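Local atomic coordinates of 190aa long hypothetical protein (Pyrococcus horikoshii, PDB entry 2DDZ), a protein that is of unknown function but forms a hexamer and belongs to a domain family grouped with the class II aminoacyl-tRNA synthetases. Residues D67-I81 with V127-K141. Numbering follows the deposited sequence.
Sequences DMVHYILELFWHPDI and VSPVSIKIHIGLNVK
Two central antiparallel strands of the mixed sheet, 68-75 and 131-139, run side by side here with their axes 4.5 Å apart. Paired N-H···O=C hydrogen bonds run both ways between Val69 and Leu138, Tyr71 and Ile136, Leu73 and Ile134, and Leu75 and Ile132. On the face of Glu74, that residue's OE2 takes the hydroxyl proton of Ser131 OG at 2.8 Å, through the anti lone pair. Lys133 curls alongside, its CD 3.4 Å from Glu74 CG, and a water links Glu74 OE1 to Lys133 NZ; NZ also donates to the backbone oxygen of Arg22. With an alanine in place of Glu74, the Ser131 hydroxyl would probably lose this acceptor and the bent lysine its acidic neighbour. Farther along, His135, with chi1 at 172°, brings NE2 to a 3.0 Å hydrogen bond with His70 ND1; the two imidazoles meet edge against edge, their planes 38° apart. On the other face Tyr71 sets CD1 3.8 Å from Ile136 CB, and its hydroxyl bonds Ser168 of helix 161-184. Helix 81-100 packs on this face against Leu73, Leu75 and Ile136, while strands 36-45 and 118-128 flank the pair.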
loop_
_atom_site.group_PDB
_atom_site.type_symbol
_atom_site.label_atom_id
_atom_site.label_comp_id
_atom_site.label_asym_id
_atom_site.label_seq_id
_atom_site.Cartn_x
_atom_site.Cartn_y
_atom_site.Cartn_z
ATOM N N ASP E 67 38.799 -7.119 4.607
ATOM C CA ASP E 67 38.552 -7.603 3.259
ATOM C C ASP E 67 37.238 -8.379 3.192
ATOM O O ASP E 67 37.122 -9.479 3.739
ATOM C CB ASP E 67 39.720 -8.486 2.832
ATOM C CG ASP E 67 39.753 -8.718 1.349
ATOM O OD1 ASP E 67 39.471 -7.756 0.598
ATOM O OD2 ASP E 67 40.078 -9.850 0.935
ATOM N N MET E 68 36.263 -7.814 2.483
ATOM C CA MET E 68 34.936 -8.422 2.383
ATOM C C MET E 68 34.321 -8.225 0.998
ATOM O O MET E 68 34.614 -7.241 0.310
ATOM C CB MET E 68 34.039 -7.768 3.456
ATOM C CG MET E 68 32.662 -8.386 3.742
ATOM S SD MET E 68 31.721 -7.456 5.006
ATOM C CE MET E 68 32.280 -8.193 6.351
ATOM N N VAL E 69 33.491 -9.180 0.582
ATOM C CA VAL E 69 32.762 -9.088 -0.685
ATOM C C VAL E 69 31.395 -8.491 -0.294
ATOM O O VAL E 69 30.667 -9.070 0.523
ATOM C CB VAL E 69 32.539 -10.480 -1.337
ATOM C CG1 VAL E 69 31.581 -10.355 -2.515
ATOM C CG2 VAL E 69 33.866 -11.054 -1.824
ATOM N N HIS E 70 31.058 -7.339 -0.864
ATOM C CA HIS E 70 29.802 -6.661 -0.543
ATOM C C HIS E 70 28.744 -6.767 -1.629
ATOM O O HIS E 70 29.055 -6.712 -2.828
ATOM C CB HIS E 70 30.064 -5.171 -0.280
ATOM C CG HIS E 70 31.020 -4.908 0.841
ATOM N ND1 HIS E 70 30.659 -5.012 2.169
ATOM C CD2 HIS E 70 32.327 -4.552 0.834
ATOM C CE1 HIS E 70 31.701 -4.732 2.930
ATOM N NE2 HIS E 70 32.728 -4.448 2.144
ATOM N N TYR E 71 27.491 -6.912 -1.211
ATOM C CA TYR E 71 26.385 -6.967 -2.164
ATOM C C TYR E 71 25.395 -5.901 -1.762
ATOM O O TYR E 71 24.885 -5.914 -0.646
ATOM C CB TYR E 71 25.659 -8.318 -2.151
ATOM C CG TYR E 71 26.526 -9.511 -2.436
ATOM C CD1 TYR E 71 27.419 -9.983 -1.478
ATOM C CD2 TYR E 71 26.444 -10.187 -3.659
ATOM C CE1 TYR E 71 28.213 -11.103 -1.719
ATOM C CE2 TYR E 71 27.240 -11.315 -3.914
ATOM C CZ TYR E 71 28.121 -11.763 -2.932
ATOM O OH TYR E 71 28.904 -12.868 -3.149
ATOM N N ILE E 72 25.129 -4.970 -2.664
ATOM C CA ILE E 72 24.180 -3.917 -2.376
ATOM C C ILE E 72 23.043 -4.024 -3.353
ATOM O O ILE E 72 23.207 -3.849 -4.559
ATOM C CB ILE E 72 24.826 -2.545 -2.454
ATOM C CG1 ILE E 72 25.664 -2.337 -1.199
ATOM C CG2 ILE E 72 23.762 -1.456 -2.567
ATOM C CD1 ILE E 72 26.680 -1.303 -1.394
ATOM N N LEU E 73 21.881 -4.332 -2.803
ATOM C CA LEU E 73 20.689 -4.508 -3.583
ATOM C C LEU E 73 19.650 -3.417 -3.350
ATOM O O LEU E 73 19.427 -2.989 -2.215
ATOM C CB LEU E 73 20.103 -5.874 -3.252
ATOM C CG LEU E 73 18.784 -6.241 -3.921
ATOM C CD1 LEU E 73 18.972 -6.265 -5.428
ATOM C CD2 LEU E 73 18.328 -7.592 -3.406
ATOM N N GLU E 74 19.041 -2.945 -4.438
ATOM C CA GLU E 74 17.983 -1.948 -4.347
ATOM C C GLU E 74 16.842 -2.335 -5.280
ATOM O O GLU E 74 17.034 -2.582 -6.464
ATOM C CB GLU E 74 18.475 -0.537 -4.681
ATOM C CG GLU E 74 17.414 0.537 -4.374
ATOM C CD GLU E 74 18.005 1.937 -4.209
ATOM O OE1 GLU E 74 19.049 2.223 -4.823
ATOM O OE2 GLU E 74 17.414 2.766 -3.483
ATOM N N LEU E 75 15.649 -2.412 -4.708
ATOM C CA LEU E 75 14.463 -2.781 -5.454
ATOM C C LEU E 75 13.362 -1.753 -5.238
ATOM O O LEU E 75 12.931 -1.489 -4.110
ATOM C CB LEU E 75 13.973 -4.168 -5.014
ATOM C CG LEU E 75 14.956 -5.319 -5.241
ATOM C CD1 LEU E 75 14.329 -6.617 -4.807
ATOM C CD2 LEU E 75 15.332 -5.383 -6.716
ATOM N N PHE E 76 12.905 -1.179 -6.335
ATOM C CA PHE E 76 11.862 -0.189 -6.275
ATOM C C PHE E 76 10.502 -0.865 -6.318
ATOM O O PHE E 76 9.760 -0.786 -7.297
ATOM C CB PHE E 76 12.050 0.807 -7.415
ATOM C CG PHE E 76 13.328 1.586 -7.305
ATOM C CD1 PHE E 76 14.530 1.050 -7.764
ATOM C CD2 PHE E 76 13.339 2.840 -6.685
ATOM C CE1 PHE E 76 15.732 1.757 -7.608
ATOM C CE2 PHE E 76 14.535 3.558 -6.527
ATOM C CZ PHE E 76 15.732 3.016 -6.987
ATOM N N TRP E 77 10.208 -1.559 -5.233
ATOM C CA TRP E 77 8.960 -2.271 -5.063
ATOM C C TRP E 77 8.290 -1.552 -3.921
ATOM O O TRP E 77 8.764 -0.503 -3.500
ATOM C CB TRP E 77 9.247 -3.723 -4.676
ATOM C CG TRP E 77 10.050 -4.460 -5.710
ATOM C CD1 TRP E 77 10.464 -3.984 -6.926
ATOM C CD2 TRP E 77 10.483 -5.822 -5.646
ATOM N NE1 TRP E 77 11.120 -4.968 -7.623
ATOM C CE2 TRP E 77 11.147 -6.106 -6.861
ATOM C CE3 TRP E 77 10.374 -6.832 -4.681
ATOM C CZ2 TRP E 77 11.696 -7.362 -7.137
ATOM C CZ3 TRP E 77 10.920 -8.079 -4.956
ATOM C CH2 TRP E 77 11.572 -8.332 -6.176
ATOM N N HIS E 78 7.194 -2.099 -3.413
ATOM C CA HIS E 78 6.528 -1.457 -2.291
ATOM C C HIS E 78 7.527 -1.508 -1.135
ATOM O O HIS E 78 8.010 -2.582 -0.784
ATOM C CB HIS E 78 5.258 -2.212 -1.897
ATOM C CG HIS E 78 4.423 -1.487 -0.886
ATOM N ND1 HIS E 78 3.546 -2.128 -0.037
ATOM C CD2 HIS E 78 4.327 -0.167 -0.597
ATOM C CE1 HIS E 78 2.946 -1.233 0.731
ATOM N NE2 HIS E 78 3.401 -0.037 0.409
ATOM N N PRO E 79 7.866 -0.350 -0.538
ATOM C CA PRO E 79 8.825 -0.345 0.577
ATOM C C PRO E 79 8.261 -0.987 1.843
ATOM O O PRO E 79 8.053 -0.324 2.852
ATOM C CB PRO E 79 9.130 1.145 0.767
ATOM C CG PRO E 79 8.892 1.719 -0.609
ATOM C CD PRO E 79 7.603 1.024 -0.992
ATOM N N ASP E 80 8.047 -2.295 1.776
ATOM C CA ASP E 80 7.492 -3.077 2.876
ATOM C C ASP E 80 8.604 -3.792 3.658
ATOM O O ASP E 80 9.350 -4.579 3.083
ATOM C CB ASP E 80 6.532 -4.109 2.280
ATOM C CG ASP E 80 5.760 -4.862 3.326
ATOM O OD1 ASP E 80 6.167 -4.841 4.508
ATOM O OD2 ASP E 80 4.744 -5.487 2.956
ATOM N N ILE E 81 8.718 -3.538 4.963
ATOM C CA ILE E 81 9.768 -4.196 5.736
ATOM C C ILE E 81 9.702 -5.735 5.689
ATOM O O ILE E 81 10.736 -6.406 5.632
ATOM C CB ILE E 81 9.815 -3.697 7.221
ATOM C CG1 ILE E 81 8.414 -3.650 7.839
ATOM C CG2 ILE E 81 10.454 -2.309 7.292
ATOM C CD1 ILE E 81 7.887 -4.987 8.282
ATOM N N VAL E 127 14.185 -0.522 4.471
ATOM C CA VAL E 127 13.528 0.232 3.420
ATOM C C VAL E 127 13.802 1.708 3.568
ATOM O O VAL E 127 14.261 2.171 4.625
ATOM C CB VAL E 127 11.971 0.051 3.439
ATOM C CG1 VAL E 127 11.600 -1.424 3.395
ATOM C CG2 VAL E 127 11.386 0.727 4.668
ATOM N N SER E 128 13.513 2.424 2.487
ATOM C CA SER E 128 13.642 3.874 2.414
ATOM C C SER E 128 12.238 4.299 1.975
ATOM O O SER E 128 11.419 3.455 1.628
ATOM C CB SER E 128 14.656 4.281 1.342
ATOM O OG SER E 128 14.140 4.043 0.050
ATOM N N PRO E 129 11.936 5.600 1.983
ATOM C CA PRO E 129 10.584 5.960 1.559
ATOM C C PRO E 129 10.221 5.467 0.157
ATOM O O PRO E 129 9.043 5.315 -0.146
ATOM C CB PRO E 129 10.592 7.483 1.658
ATOM C CG PRO E 129 11.565 7.739 2.790
ATOM C CD PRO E 129 12.680 6.784 2.453
ATOM N N VAL E 130 11.215 5.201 -0.693
ATOM C CA VAL E 130 10.921 4.769 -2.063
ATOM C C VAL E 130 11.506 3.439 -2.536
ATOM O O VAL E 130 11.410 3.115 -3.719
ATOM C CB VAL E 130 11.387 5.815 -3.081
ATOM C CG1 VAL E 130 10.858 7.179 -2.696
ATOM C CG2 VAL E 130 12.909 5.816 -3.159
ATOM N N SER E 131 12.119 2.666 -1.649
ATOM C CA SER E 131 12.697 1.415 -2.109
ATOM C C SER E 131 13.131 0.455 -1.002
ATOM O O SER E 131 13.174 0.812 0.177
ATOM C CB SER E 131 13.908 1.721 -2.993
ATOM O OG SER E 131 14.978 2.178 -2.187
ATOM N N ILE E 132 13.459 -0.768 -1.418
ATOM C CA ILE E 132 13.945 -1.812 -0.524
ATOM C C ILE E 132 15.460 -1.801 -0.699
ATOM O O ILE E 132 15.956 -1.749 -1.829
ATOM C CB ILE E 132 13.431 -3.212 -0.929
ATOM C CG1 ILE E 132 11.983 -3.410 -0.471
ATOM C CG2 ILE E 132 14.323 -4.282 -0.339
ATOM C CD1 ILE E 132 11.013 -2.471 -1.132
ATOM N N LYS E 133 16.184 -1.851 0.415
ATOM C CA LYS E 133 17.637 -1.836 0.400
ATOM C C LYS E 133 18.214 -2.969 1.218
ATOM O O LYS E 133 17.922 -3.095 2.408
ATOM C CB LYS E 133 18.164 -0.503 0.942
ATOM C CG LYS E 133 18.088 0.616 -0.063
ATOM C CD LYS E 133 18.870 0.248 -1.319
ATOM C CE LYS E 133 20.374 0.050 -1.048
ATOM N NZ LYS E 133 21.197 1.265 -1.348
ATOM N N ILE E 134 19.057 -3.775 0.579
ATOM C CA ILE E 134 19.687 -4.928 1.223
ATOM C C ILE E 134 21.210 -4.971 1.103
ATOM O O ILE E 134 21.765 -4.682 0.051
ATOM C CB ILE E 134 19.180 -6.267 0.603
ATOM C CG1 ILE E 134 17.663 -6.389 0.720
ATOM C CG2 ILE E 134 19.869 -7.443 1.267
ATOM C CD1 ILE E 134 17.108 -5.746 1.948
ATOM N N HIS E 135 21.886 -5.343 2.179
ATOM C CA HIS E 135 23.332 -5.502 2.124
ATOM C C HIS E 135 23.730 -6.896 2.575
ATOM O O HIS E 135 23.177 -7.433 3.526
ATOM C CB HIS E 135 24.086 -4.495 3.006
ATOM C CG HIS E 135 25.560 -4.782 3.108
ATOM N ND1 HIS E 135 26.118 -5.468 4.165
ATOM C CD2 HIS E 135 26.578 -4.536 2.244
ATOM C CE1 HIS E 135 27.412 -5.634 3.949
ATOM N NE2 HIS E 135 27.716 -5.079 2.792
ATOM N N ILE E 136 24.680 -7.491 1.869
ATOM C CA ILE E 136 25.198 -8.795 2.254
ATOM C C ILE E 136 26.701 -8.633 2.186
ATOM O O ILE E 136 27.216 -8.011 1.260
ATOM C CB ILE E 136 24.818 -9.937 1.293
ATOM C CG1 ILE E 136 23.314 -10.205 1.324
ATOM C CG2 ILE E 136 25.593 -11.193 1.677
ATOM C CD1 ILE E 136 22.528 -9.189 0.548
ATOM N N GLY E 137 27.395 -9.183 3.174
ATOM C CA GLY E 137 28.838 -9.092 3.206
ATOM C C GLY E 137 29.415 -10.446 3.544
ATOM O O GLY E 137 28.926 -11.116 4.445
ATOM N N LEU E 138 30.435 -10.867 2.804
ATOM C CA LEU E 138 31.071 -12.152 3.067
ATOM C C LEU E 138 32.544 -11.894 3.325
ATOM O O LEU E 138 33.217 -11.261 2.506
ATOM C CB LEU E 138 30.920 -13.100 1.873
ATOM C CG LEU E 138 29.509 -13.427 1.368
ATOM C CD1 LEU E 138 29.624 -14.432 0.234
ATOM C CD2 LEU E 138 28.643 -13.997 2.500
ATOM N N ASN E 139 33.038 -12.367 4.468
ATOM C CA ASN E 139 34.451 -12.196 4.814
ATOM C C ASN E 139 35.321 -12.893 3.764
ATOM O O ASN E 139 35.046 -14.035 3.387
ATOM C CB ASN E 139 34.782 -12.836 6.171
ATOM C CG ASN E 139 34.053 -12.193 7.340
ATOM O OD1 ASN E 139 34.144 -10.990 7.563
ATOM N ND2 ASN E 139 33.337 -13.012 8.107
ATOM N N VAL E 140 36.345 -12.195 3.279
ATOM C CA VAL E 140 37.291 -12.795 2.342
ATOM C C VAL E 140 38.341 -13.406 3.296
ATOM O O VAL E 140 38.700 -14.581 3.182
ATOM C CB VAL E 140 37.957 -11.742 1.442
ATOM C CG1 VAL E 140 39.056 -12.394 0.606
ATOM C CG2 VAL E 140 36.912 -11.110 0.526
ATOM N N LYS E 141 38.785 -12.576 4.243
ATOM C CA LYS E 141 39.734 -12.942 5.282
ATOM C C LYS E 141 39.021 -12.644 6.616
ATOM O O LYS E 141 37.962 -11.990 6.634
ATOM C CB LYS E 141 41.002 -12.070 5.228
ATOM C CG LYS E 141 41.667 -11.918 3.862
ATOM C CD LYS E 141 42.802 -10.870 3.907
ATOM C CE LYS E 141 43.281 -10.464 2.509
ATOM N NZ LYS E 141 43.669 -11.641 1.681
HETATM O O HOH W 1 21.534 1.447 -4.588
HETATM O O HOH W 2 8.648 2.187 -4.974
#